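Staphylococcal enterotoxin-like toxin (Staphylococcus aureus, PDB 4DXF) probably binds sialylated host glycans, as a carbohydrate-binding staphylococcal superantigen-like protein that joins an OB-fold domain to a beta-grasp domain. Local coordinates at residues K66-E70 / G71-N75; E83-N86 / Y87-K91; K152-L155 / Y156-G160; L178-K181 / L182-N185. All blocks are in the same frame, centred on the assembly; numbering follows the deposited sequence. Where two conformers were deposited one is given.

In the fold
Interactions 1 and 2 lie in the OB-fold domain, interactions 3 and 4 in the beta-grasp domain. The four follow one another along the chain. Interactions 1 and 3 are the far ends, with centres about 39 Å apart on opposite sides of the chain's centre. Interactions 3 and 4 touch: Tyr156 OH lies 2.6 Å from Leu178 O, a probable hydrogen bond, and Leu155 packs on Leu178. Interactions 2 and 4 meet across the two domains, where Glu83 OE1 and Lys181 NZ form a weak, long ion pair at 3.6 Å. Interaction 1 touches none of the others; its nearest atoms are about 10 Å from interaction 4.

Interaction 1: residues K66-E70 / G71-N75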
loop_
_atom_site.group_PDB
_atom_site.type_symbol
_atom_site.label_atom_id
_atom_site.label_comp_id
_atom_site.label_asym_id
_atom_site.label_seq_id
_atom_site.Cartn_x
_atom_site.Cartn_y
_atom_site.Cartn_z
ATOM N N LYS A 66 9.830 -8.873 -13.808
ATOM C CA LYS A 66 10.367 -8.590 -15.168
ATOM C C LYS A 66 10.877 -7.177 -15.266
ATOM O O LYS A 66 11.715 -6.878 -16.116
ATOM C CB LYS A 66 9.296 -8.741 -16.262
ATOM C CG LYS A 66 9.003 -10.164 -16.721
ATOM C CD LYS A 66 7.673 -10.174 -17.525
ATOM C CE LYS A 66 7.259 -11.569 -18.036
ATOM N NZ LYS A 66 7.290 -12.553 -16.927
ATOM N N LYS A 67 10.361 -6.295 -14.409
ATOM C CA LYS A 67 10.659 -4.878 -14.495
ATOM C C LYS A 67 12.104 -4.606 -14.092
ATOM O O LYS A 67 12.760 -3.744 -14.684
ATOM C CB LYS A 67 9.719 -4.104 -13.550
ATOM C CG LYS A 67 9.801 -2.573 -13.680
ATOM C CD LYS A 67 8.662 -1.903 -12.876
ATOM C CE LYS A 67 8.756 -0.388 -12.898
ATOM N NZ LYS A 67 7.488 0.269 -12.321
ATOM N N TYR A 68 12.595 -5.316 -13.081
ATOM C CA TYR A 68 13.945 -5.067 -12.533
ATOM C C TYR A 68 14.923 -6.246 -12.680
ATOM O O TYR A 68 14.846 -7.214 -11.909
ATOM C CB TYR A 68 13.916 -4.693 -11.047
ATOM C CG TYR A 68 13.057 -3.513 -10.751
ATOM C CD1 TYR A 68 13.517 -2.222 -10.971
ATOM C CD2 TYR A 68 11.777 -3.697 -10.218
ATOM C CE1 TYR A 68 12.681 -1.095 -10.675
ATOM C CE2 TYR A 68 10.936 -2.614 -9.977
ATOM C CZ TYR A 68 11.420 -1.311 -10.152
ATOM O OH TYR A 68 10.590 -0.222 -9.903
ATOM N N GLY A 69 15.870 -6.119 -13.620
ATOM C CA GLY A 69 16.906 -7.138 -13.812
ATOM C C GLY A 69 18.023 -7.117 -12.794
ATOM O O GLY A 69 18.106 -6.205 -11.962
ATOM N N GLU A 70 18.908 -8.119 -12.852
ATOM C CA GLU A 70 20.033 -8.201 -11.967
ATOM C C GLU A 70 20.854 -6.905 -12.012
ATOM O O GLU A 70 21.011 -6.352 -13.067
ATOM C CB GLU A 70 20.945 -9.381 -12.406
ATOM C CG GLU A 70 22.180 -9.503 -11.525
ATOM C CD GLU A 70 23.088 -10.671 -11.879
ATOM O OE1 GLU A 70 24.189 -10.426 -12.416
ATOM O OE2 GLU A 70 22.711 -11.825 -11.633
ATOM N N GLY A 71 21.346 -6.437 -10.872
ATOM C CA GLY A 71 22.251 -5.291 -10.844
ATOM C C GLY A 71 21.675 -4.128 -10.052
ATOM O O GLY A 71 20.875 -4.325 -9.106
ATOM N N VAL A 72 22.064 -2.931 -10.482
ATOM C CA VAL A 72 21.824 -1.708 -9.716
ATOM C C VAL A 72 20.715 -0.916 -10.328
ATOM O O VAL A 72 20.606 -0.672 -11.488
ATOM C CB VAL A 72 23.148 -0.871 -9.611
ATOM C CG1 VAL A 72 22.946 0.495 -8.853
ATOM C CG2 VAL A 72 24.199 -1.683 -8.869
ATOM N N HIS A 73 19.809 -0.467 -9.470
ATOM C CA HIS A 73 18.709 0.394 -9.920
ATOM C C HIS A 73 18.709 1.677 -9.114
ATOM O O HIS A 73 18.686 1.617 -7.898
ATOM C CB HIS A 73 17.329 -0.347 -9.716
ATOM C CG HIS A 73 17.276 -1.586 -10.549
ATOM N ND1 HIS A 73 16.903 -1.561 -11.861
ATOM C CD2 HIS A 73 17.716 -2.831 -10.301
ATOM C CE1 HIS A 73 17.052 -2.770 -12.383
ATOM N NE2 HIS A 73 17.542 -3.559 -11.459
ATOM N N ARG A 74 18.714 2.816 -9.779
ATOM C CA ARG A 74 18.848 4.073 -9.031
ATOM C C ARG A 74 17.503 4.809 -8.979
ATOM O O ARG A 74 16.579 4.439 -9.674
ATOM C CB ARG A 74 20.033 4.897 -9.659
ATOM C CG ARG A 74 21.344 4.089 -9.481
ATOM C CD ARG A 74 22.635 4.887 -10.003
ATOM N NE ARG A 74 22.917 5.854 -8.943
ATOM C CZ ARG A 74 23.684 5.657 -7.887
ATOM N NH1 ARG A 74 24.364 4.522 -7.660
ATOM N NH2 ARG A 74 23.736 6.619 -7.001
ATOM N N ASN A 75 17.334 5.835 -8.123
ATOM C CA ASN A 75 16.075 6.594 -8.135
ATOM C C ASN A 75 14.860 5.714 -7.841
ATOM O O ASN A 75 13.867 5.778 -8.560
ATOM C CB ASN A 75 15.736 7.255 -9.440
ATOM C CG ASN A 75 16.732 8.348 -9.820
ATOM O OD1 ASN A 75 17.260 8.339 -10.938
ATOM N ND2 ASN A 75 16.985 9.267 -8.910
#
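His73 is held by two neighbours from the turn before it, Tyr68 and Gly69. Its NE2 gives a hydrogen bond to Gly69 O at 2.8 Å. The bond is nearly straight, with an N-H...O angle of 174°. The acceptor lies in the plane of the imidazole, and the donor is tilted slightly from the carbonyl plane. NE2 therefore carries a proton.

Tyr68 meets the same ring from over one face. The two rings form a T-shaped pair with planes at 85° and centroids 5.1 Å apart. The edge of the tyrosine is turned to the face of the histidine, and CD1 does the touching, 3.6 Å from His73 ND1. Tyr68 CB also lies over the imidazole, 4.1 Å from its centroid, as a CH-pi contact. Both side chains put CG beside the backbone N and anti to the carbonyl carbon (chi1 -62° for His73, and close to that for Tyr68). This brings the rings together across the turn. The bond in the ring plane and the tyrosine over the face together restrict rotation of the imidazole.

Glu70 extends its carboxylate away from the turn, although its CB and CG stay close to Gly71 N. Gly71 has a positive phi where the chain turns into the strand.

The turn links helix 64-67 to strand 71-74, an outermost strand of the OB-fold sheet. That strand pairs with strand 33-37 through Gly71 and His73. Tyr68 and His73 both pack on Ile37 and on Met47 of strand 46-49.

Interaction 2: residues E83-N86 / Y87-K91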
loop_
_atom_site.group_PDB
_atom_site.type_symbol
_atom_site.label_atom_id
_atom_site.label_comp_id
_atom_site.label_asym_id
_atom_site.label_seq_id
_atom_site.Cartn_x
_atom_site.Cartn_y
_atom_site.Cartn_z
ATOM N N GLU A 83 7.354 -7.527 7.541
ATOM C CA GLU A 83 6.424 -8.653 7.779
ATOM C C GLU A 83 7.219 -9.890 8.113
ATOM O O GLU A 83 8.397 -10.006 7.743
ATOM C CB GLU A 83 5.672 -8.967 6.501
ATOM C CG GLU A 83 4.594 -8.043 6.132
ATOM C CD GLU A 83 3.783 -8.524 4.909
ATOM O OE1 GLU A 83 3.410 -9.724 4.813
ATOM O OE2 GLU A 83 3.410 -7.706 4.064
ATOM N N GLU A 84 6.581 -10.839 8.817
ATOM C CA GLU A 84 7.248 -12.124 8.923
ATOM C C GLU A 84 7.103 -12.934 7.625
ATOM O O GLU A 84 6.281 -12.637 6.743
ATOM C CB GLU A 84 6.959 -12.837 10.269
ATOM C CG GLU A 84 7.838 -12.202 11.369
ATOM C CD GLU A 84 7.672 -12.807 12.750
ATOM O OE1 GLU A 84 8.634 -13.454 13.237
ATOM O OE2 GLU A 84 6.589 -12.619 13.352
ATOM N N ASN A 85 8.011 -13.877 7.441
ATOM C CA ASN A 85 8.138 -14.489 6.133
ATOM C C ASN A 85 8.698 -15.914 6.250
ATOM O O ASN A 85 9.166 -16.302 7.332
ATOM C CB ASN A 85 9.042 -13.616 5.239
ATOM C CG ASN A 85 10.466 -13.553 5.730
ATOM O OD1 ASN A 85 11.303 -14.309 5.245
ATOM N ND2 ASN A 85 10.763 -12.658 6.669
ATOM N N ASN A 86 8.629 -16.661 5.150
ATOM C CA ASN A 86 9.095 -18.057 5.088
ATOM C C ASN A 86 10.475 -18.175 4.459
ATOM O O ASN A 86 10.882 -19.273 4.021
ATOM C CB ASN A 86 8.133 -18.882 4.241
ATOM C CG ASN A 86 6.740 -18.952 4.831
ATOM O OD1 ASN A 86 5.745 -18.693 4.151
ATOM N ND2 ASN A 86 6.661 -19.271 6.104
ATOM N N TYR A 87 11.180 -17.042 4.362
ATOM C CA TYR A 87 12.478 -17.043 3.704
ATOM C C TYR A 87 13.580 -16.875 4.715
ATOM O O TYR A 87 14.745 -16.703 4.338
ATOM C CB TYR A 87 12.572 -15.939 2.627
ATOM C CG TYR A 87 11.552 -16.025 1.535
ATOM C CD1 TYR A 87 11.734 -16.875 0.450
ATOM C CD2 TYR A 87 10.379 -15.249 1.573
ATOM C CE1 TYR A 87 10.786 -16.973 -0.576
ATOM C CE2 TYR A 87 9.435 -15.331 0.532
ATOM C CZ TYR A 87 9.648 -16.215 -0.524
ATOM O OH TYR A 87 8.708 -16.300 -1.555
ATOM N N ASN A 88 13.209 -16.920 5.989
ATOM C CA ASN A 88 14.105 -16.624 7.101
ATOM C C ASN A 88 14.847 -15.264 6.946
ATOM O O ASN A 88 16.034 -15.148 7.223
ATOM C CB ASN A 88 15.060 -17.807 7.403
ATOM C CG ASN A 88 15.641 -17.762 8.833
ATOM O OD1 ASN A 88 14.924 -17.513 9.813
ATOM N ND2 ASN A 88 16.953 -18.010 8.949
ATOM N N LEU A 89 14.120 -14.221 6.544
ATOM C CA LEU A 89 14.754 -12.889 6.372
ATOM C C LEU A 89 14.355 -11.933 7.469
ATOM O O LEU A 89 13.190 -11.882 7.842
ATOM C CB LEU A 89 14.358 -12.328 5.030
ATOM C CG LEU A 89 14.880 -13.102 3.839
ATOM C CD1 LEU A 89 14.293 -12.498 2.577
ATOM C CD2 LEU A 89 16.464 -13.104 3.816
ATOM N N GLU A 90 15.313 -11.194 8.018
ATOM C CA GLU A 90 15.043 -10.360 9.169
ATOM C C GLU A 90 14.149 -9.121 8.818
ATOM O O GLU A 90 13.289 -8.672 9.612
ATOM C CB GLU A 90 16.387 -9.926 9.734
ATOM C CG GLU A 90 16.382 -9.102 11.014
ATOM C CD GLU A 90 17.795 -8.610 11.416
ATOM O OE1 GLU A 90 18.802 -8.937 10.693
ATOM O OE2 GLU A 90 17.885 -7.884 12.448
ATOM N N LYS A 91 14.433 -8.564 7.648
ATOM C CA LYS A 91 13.812 -7.313 7.144
ATOM C C LYS A 91 13.315 -7.564 5.759
ATOM O O LYS A 91 14.048 -7.608 4.767
ATOM C CB LYS A 91 14.839 -6.162 7.173
ATOM C CG LYS A 91 15.429 -5.951 8.493
ATOM C CD LYS A 91 14.491 -5.194 9.455
ATOM C CE LYS A 91 15.181 -4.851 10.739
ATOM N NZ LYS A 91 14.253 -4.134 11.643
HETATM O O HOH W 1 10.571 -8.460 8.324
#
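The amide of Asn85 reaches across the loop and uses both ends on Leu89. ND2 donates to Leu89 O at 2.8 Å. OD1 accepts from Leu89 N at 3.1 Å. Leu89 O lies in the amide plane of Asn85, and ND2 meets it on a lone pair. Leu89 N likewise meets a lone pair of OD1, in the carbonyl plane. The side-chain amide thus lies against the leucine backbone in a two-bond pairing.

OD1 takes a second bond, from Tyr87 N at 2.9 Å. This donor is tilted 26° from the carbonyl plane, and the bond is more bent, at 143°. The three bonds fix the rotation of the amide. Asn85 CG sits between its own backbone N and carbonyl carbon (chi1 66°), which turns the amide into the loop.

Tyr87 points its ring out from the turn. Its CB lies 3.3 Å from Asn85 OD1, which is at the ring edge, near its plane. The ring pairs edge-to-face with Phe46. Leu89 sets CB 3.6 Å from the same oxygen. A water bridges Glu83 O and Glu90 O at the mouth of the loop.

The bond from Tyr87 N to Asn85 OD1 is that of an Asx turn. With the two bonds to Leu89, Asn85 pins the loop between strands 76-80 and 92-99 of the OB-fold domain.

Interaction 3: residues K152-L155 / Y156-G160; sequences KNNL and YGNVG
Leu155 and Tyr156 lie side by side and point the same way, in the turn that follows helix 138-153. Tyr156 opens the segment with its ring laid against the leucine. Leu155 CG sits 3.5 Å from the ring centroid and only 3° off its normal, a CH-pi contact over the centre of the face. CD2 lies farther along that face, 3.5 Å from Tyr156 CE2. Leu155 carries CG anti to its own nitrogen (chi1 180°), which sets the branched end over the ring. Tyr156 N donates to Val159 O at 2.9 Å.

Gly157 comes next. Its N gives a bent hydrogen bond to Asn154 O at 2.9 Å and closes a type II turn from Asn154 to Gly157. The donor lies above the carbonyl plane. Gly157 CA lies 3.6 Å from Asn154 OD1.

Asn158 crosses Asn154 at a slant, with the two amide planes 43° apart. Its OD1 accepts from Val159 N at 2.7 Å, again from above the carbonyl plane. Val159 packs on Ile203 of strand 196-203. Gly160 ends the loop, with CA 4.2 Å from Leu155 CD1 and its O at the edge of the tyrosine ring.

The contact pairs an apolar half with a polar turn. Leu155 covers a face of the ring, while Tyr156 OH hydrogen-bonds to Leu178 O and Arg146 NH1. The phenol is thus buried with its oxygen satisfied, and the nearby guanidinium would probably polarise it.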
loop_
_atom_site.group_PDB
_atom_site.type_symbol
_atom_site.label_atom_id
_atom_site.label_comp_id
_atom_site.label_asym_id
_atom_site.label_seq_id
_atom_site.Cartn_x
_atom_site.Cartn_y
_atom_site.Cartn_z
ATOM N N LYS A 152 -10.020 6.031 12.269
ATOM C CA LYS A 152 -10.997 7.113 12.291
ATOM C C LYS A 152 -12.437 6.620 12.116
ATOM O O LYS A 152 -13.356 7.329 12.505
ATOM C CB LYS A 152 -10.674 8.187 11.277
ATOM C CG LYS A 152 -9.247 8.800 11.475
ATOM C CD LYS A 152 -8.959 9.933 10.438
ATOM C CE LYS A 152 -9.914 11.129 10.571
ATOM N NZ LYS A 152 -9.984 12.004 9.318
ATOM N N ASN A 153 -12.631 5.402 11.596
ATOM C CA ASN A 153 -13.984 4.975 11.096
ATOM C C ASN A 153 -14.351 3.611 11.580
ATOM O O ASN A 153 -15.350 3.002 11.139
ATOM C CB ASN A 153 -14.069 5.024 9.560
ATOM C CG ASN A 153 -13.712 6.358 9.019
ATOM O OD1 ASN A 153 -12.570 6.606 8.628
ATOM N ND2 ASN A 153 -14.660 7.265 9.044
ATOM N N ASN A 154 -13.500 3.113 12.440
ATOM C CA ASN A 154 -13.646 1.813 13.070
ATOM C C ASN A 154 -13.704 0.623 12.124
ATOM O O ASN A 154 -14.312 -0.430 12.419
ATOM C CB ASN A 154 -14.818 1.794 14.102
ATOM C CG ASN A 154 -14.658 0.678 15.118
ATOM O OD1 ASN A 154 -13.517 0.314 15.500
ATOM N ND2 ASN A 154 -15.793 0.101 15.558
ATOM N N LEU A 155 -13.004 0.732 10.971
ATOM C CA LEU A 155 -12.922 -0.429 10.132
ATOM C C LEU A 155 -12.280 -1.555 10.884
ATOM O O LEU A 155 -11.332 -1.397 11.655
ATOM C CB LEU A 155 -12.123 -0.163 8.839
ATOM C CG LEU A 155 -11.999 -1.382 7.903
ATOM C CD1 LEU A 155 -13.218 -1.605 7.079
ATOM C CD2 LEU A 155 -10.810 -0.910 6.981
ATOM N N TYR A 156 -12.836 -2.723 10.649
ATOM C CA TYR A 156 -12.435 -3.963 11.316
ATOM C C TYR A 156 -12.771 -3.970 12.796
ATOM O O TYR A 156 -12.195 -4.749 13.548
ATOM C CB TYR A 156 -10.987 -4.394 11.042
ATOM C CG TYR A 156 -10.658 -4.451 9.565
ATOM C CD1 TYR A 156 -11.525 -5.054 8.638
ATOM C CD2 TYR A 156 -9.460 -3.873 9.080
ATOM C CE1 TYR A 156 -11.220 -5.114 7.258
ATOM C CE2 TYR A 156 -9.149 -3.923 7.724
ATOM C CZ TYR A 156 -10.016 -4.485 6.798
ATOM O OH TYR A 156 -9.817 -4.562 5.395
ATOM N N GLY A 157 -13.727 -3.119 13.165
ATOM C CA GLY A 157 -14.230 -3.051 14.536
ATOM C C GLY A 157 -15.527 -3.837 14.554
ATOM O O GLY A 157 -15.500 -5.055 14.691
ATOM N N ASN A 158 -16.620 -3.106 14.312
ATOM C CA ASN A 158 -18.006 -3.549 14.141
ATOM C C ASN A 158 -18.220 -4.193 12.763
ATOM O O ASN A 158 -18.886 -5.238 12.650
ATOM C CB ASN A 158 -18.943 -2.313 14.278
ATOM C CG ASN A 158 -18.376 -1.013 13.476
ATOM O OD1 ASN A 158 -17.337 -1.090 12.778
ATOM N ND2 ASN A 158 -19.066 0.147 13.588
ATOM N N VAL A 159 -17.633 -3.595 11.713
ATOM C CA VAL A 159 -17.848 -4.048 10.323
ATOM C C VAL A 159 -16.491 -4.089 9.575
ATOM O O VAL A 159 -15.575 -3.314 9.910
ATOM C CB VAL A 159 -18.852 -3.176 9.499
ATOM C CG1 VAL A 159 -20.354 -3.467 9.875
ATOM C CG2 VAL A 159 -18.529 -1.684 9.585
ATOM N N GLY A 160 -16.376 -4.992 8.610
ATOM C CA GLY A 160 -15.050 -5.240 7.955
ATOM C C GLY A 160 -15.095 -5.696 6.512
ATOM O O GLY A 160 -14.249 -6.469 6.111
#

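Interaction 4: residues L178-K181 / L182-N185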
loop_
_atom_site.group_PDB
_atom_site.type_symbol
_atom_site.label_atom_id
_atom_site.label_comp_id
_atom_site.label_asym_id
_atom_site.label_seq_id
_atom_site.Cartn_x
_atom_site.Cartn_y
_atom_site.Cartn_z
ATOM N N LEU A 178 -12.230 -4.774 0.885
ATOM C CA LEU A 178 -11.815 -4.726 2.277
ATOM C C LEU A 178 -11.933 -6.058 3.040
ATOM O O LEU A 178 -11.370 -6.183 4.069
ATOM C CB LEU A 178 -12.605 -3.597 3.005
ATOM C CG LEU A 178 -12.448 -2.205 2.365
ATOM C CD1 LEU A 178 -13.417 -1.332 3.106
ATOM C CD2 LEU A 178 -11.019 -1.828 2.662
ATOM N N HIS A 179 -12.637 -7.066 2.519
ATOM C CA HIS A 179 -12.732 -8.325 3.291
ATOM C C HIS A 179 -11.480 -9.197 3.199
ATOM O O HIS A 179 -11.402 -10.257 3.853
ATOM C CB HIS A 179 -13.960 -9.162 2.802
ATOM C CG HIS A 179 -13.819 -9.695 1.413
ATOM N ND1 HIS A 179 -14.256 -9.007 0.305
ATOM C CD2 HIS A 179 -13.271 -10.853 0.951
ATOM C CE1 HIS A 179 -13.973 -9.707 -0.778
ATOM N NE2 HIS A 179 -13.394 -10.838 -0.409
ATOM N N LYS A 180 -10.507 -8.818 2.349
ATOM C CA LYS A 180 -9.314 -9.657 2.183
ATOM C C LYS A 180 -8.081 -8.742 2.171
ATOM O O LYS A 180 -8.247 -7.576 1.906
ATOM C CB LYS A 180 -9.375 -10.495 0.880
ATOM C CG LYS A 180 -9.612 -9.754 -0.440
ATOM C CD LYS A 180 -9.582 -10.813 -1.597
ATOM C CE LYS A 180 -9.722 -10.121 -2.946
ATOM N NZ LYS A 180 -9.629 -11.094 -4.127
ATOM N N LYS A 181 -6.922 -9.251 2.561
ATOM C CA LYS A 181 -5.670 -8.413 2.410
ATOM C C LYS A 181 -5.453 -8.113 0.898
ATOM O O LYS A 181 -5.897 -8.895 -0.013
ATOM C CB LYS A 181 -4.498 -9.145 3.050
ATOM C CG LYS A 181 -3.149 -8.521 2.868
ATOM C CD LYS A 181 -2.101 -9.599 2.874
ATOM C CE LYS A 181 -1.194 -9.505 4.023
ATOM N NZ LYS A 181 0.075 -10.268 3.714
ATOM N N LEU A 182 -4.812 -6.964 0.543
ATOM C CA LEU A 182 -4.575 -6.683 -0.864
ATOM C C LEU A 182 -3.737 -7.855 -1.376
ATOM O O LEU A 182 -2.854 -8.323 -0.666
ATOM C CB LEU A 182 -3.729 -5.396 -1.046
ATOM C CG LEU A 182 -3.263 -5.034 -2.454
ATOM C CD1 LEU A 182 -4.509 -4.802 -3.247
ATOM C CD2 LEU A 182 -2.501 -3.726 -2.306
ATOM N N GLN A 183 -4.058 -8.319 -2.579
ATOM C CA GLN A 183 -3.312 -9.450 -3.207
ATOM C C GLN A 183 -1.837 -9.036 -3.381
ATOM O O GLN A 183 -1.585 -7.935 -3.848
ATOM C CB GLN A 183 -3.934 -9.742 -4.557
ATOM C CG GLN A 183 -5.385 -10.258 -4.448
ATOM C CD GLN A 183 -5.594 -11.661 -5.075
ATOM O OE1 GLN A 183 -4.897 -12.057 -6.026
ATOM N NE2 GLN A 183 -6.568 -12.412 -4.531
ATOM N N GLU A 184 -0.905 -9.915 -3.024
ATOM C CA GLU A 184 0.525 -9.568 -3.104
ATOM C C GLU A 184 1.024 -9.103 -4.471
ATOM O O GLU A 184 1.818 -8.125 -4.521
ATOM C CB GLU A 184 1.375 -10.701 -2.594
ATOM C CG GLU A 184 1.374 -10.799 -1.092
ATOM C CD GLU A 184 2.597 -11.465 -0.593
ATOM O OE1 GLU A 184 3.405 -11.968 -1.453
ATOM O OE2 GLU A 184 2.756 -11.490 0.645
ATOM N N ASN A 185 0.611 -9.757 -5.578
ATOM C CA ASN A 185 0.981 -9.202 -6.947
ATOM C C ASN A 185 0.590 -7.722 -7.187
ATOM O O ASN A 185 1.318 -6.961 -7.823
ATOM C CB ASN A 185 0.455 -10.083 -8.091
ATOM C CG ASN A 185 -1.060 -10.091 -8.137
ATOM O OD1 ASN A 185 -1.718 -10.428 -7.148
ATOM N ND2 ASN A 185 -1.618 -9.654 -9.247
HETATM O O HOH W 2 1.895 -9.389 1.883
#
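Lys181 runs beside the backbone of Leu182 before turning off toward Glu184. This start of the side chain is the close part of the contact. CG lies anti to the backbone N (chi1 174°), which lays it along the next peptide, 3.3 Å from Leu182 N and 3.6 Å from Leu182 O. CD follows at 3.8 Å from Leu182 O. Leu182 is buried and packs on Asp142 of helix 138-153, and its N bonds to Tyr23 OH.

The chain is extended through residues 180-183. In the beta-grasp domain it links strand 173-177 to the short helix 184-187 and passes along helix 138-153. Lys180 O is held there by Arg146 NH1.

The ends of the side chains meet more loosely. A bend at chi3 (-114°) redirects Lys181. Its NZ stops 4.3 Å from Glu184 OE2, too far for a salt bridge. A water bridges the two charged groups: it accepts from Lys181 NZ at 2.7 Å and lies 2.6 Å from Glu184 OE2. The ammonium also makes a cation-pi contact with Tyr22 and a weak, long ion pair with Glu83. These partners would probably favour the charged form of the lysine.

Lys180 leaves from another side of the chain, extended beyond CG and exposed. Its NZ end crosses the end of the Gln183 side chain, which is also exposed.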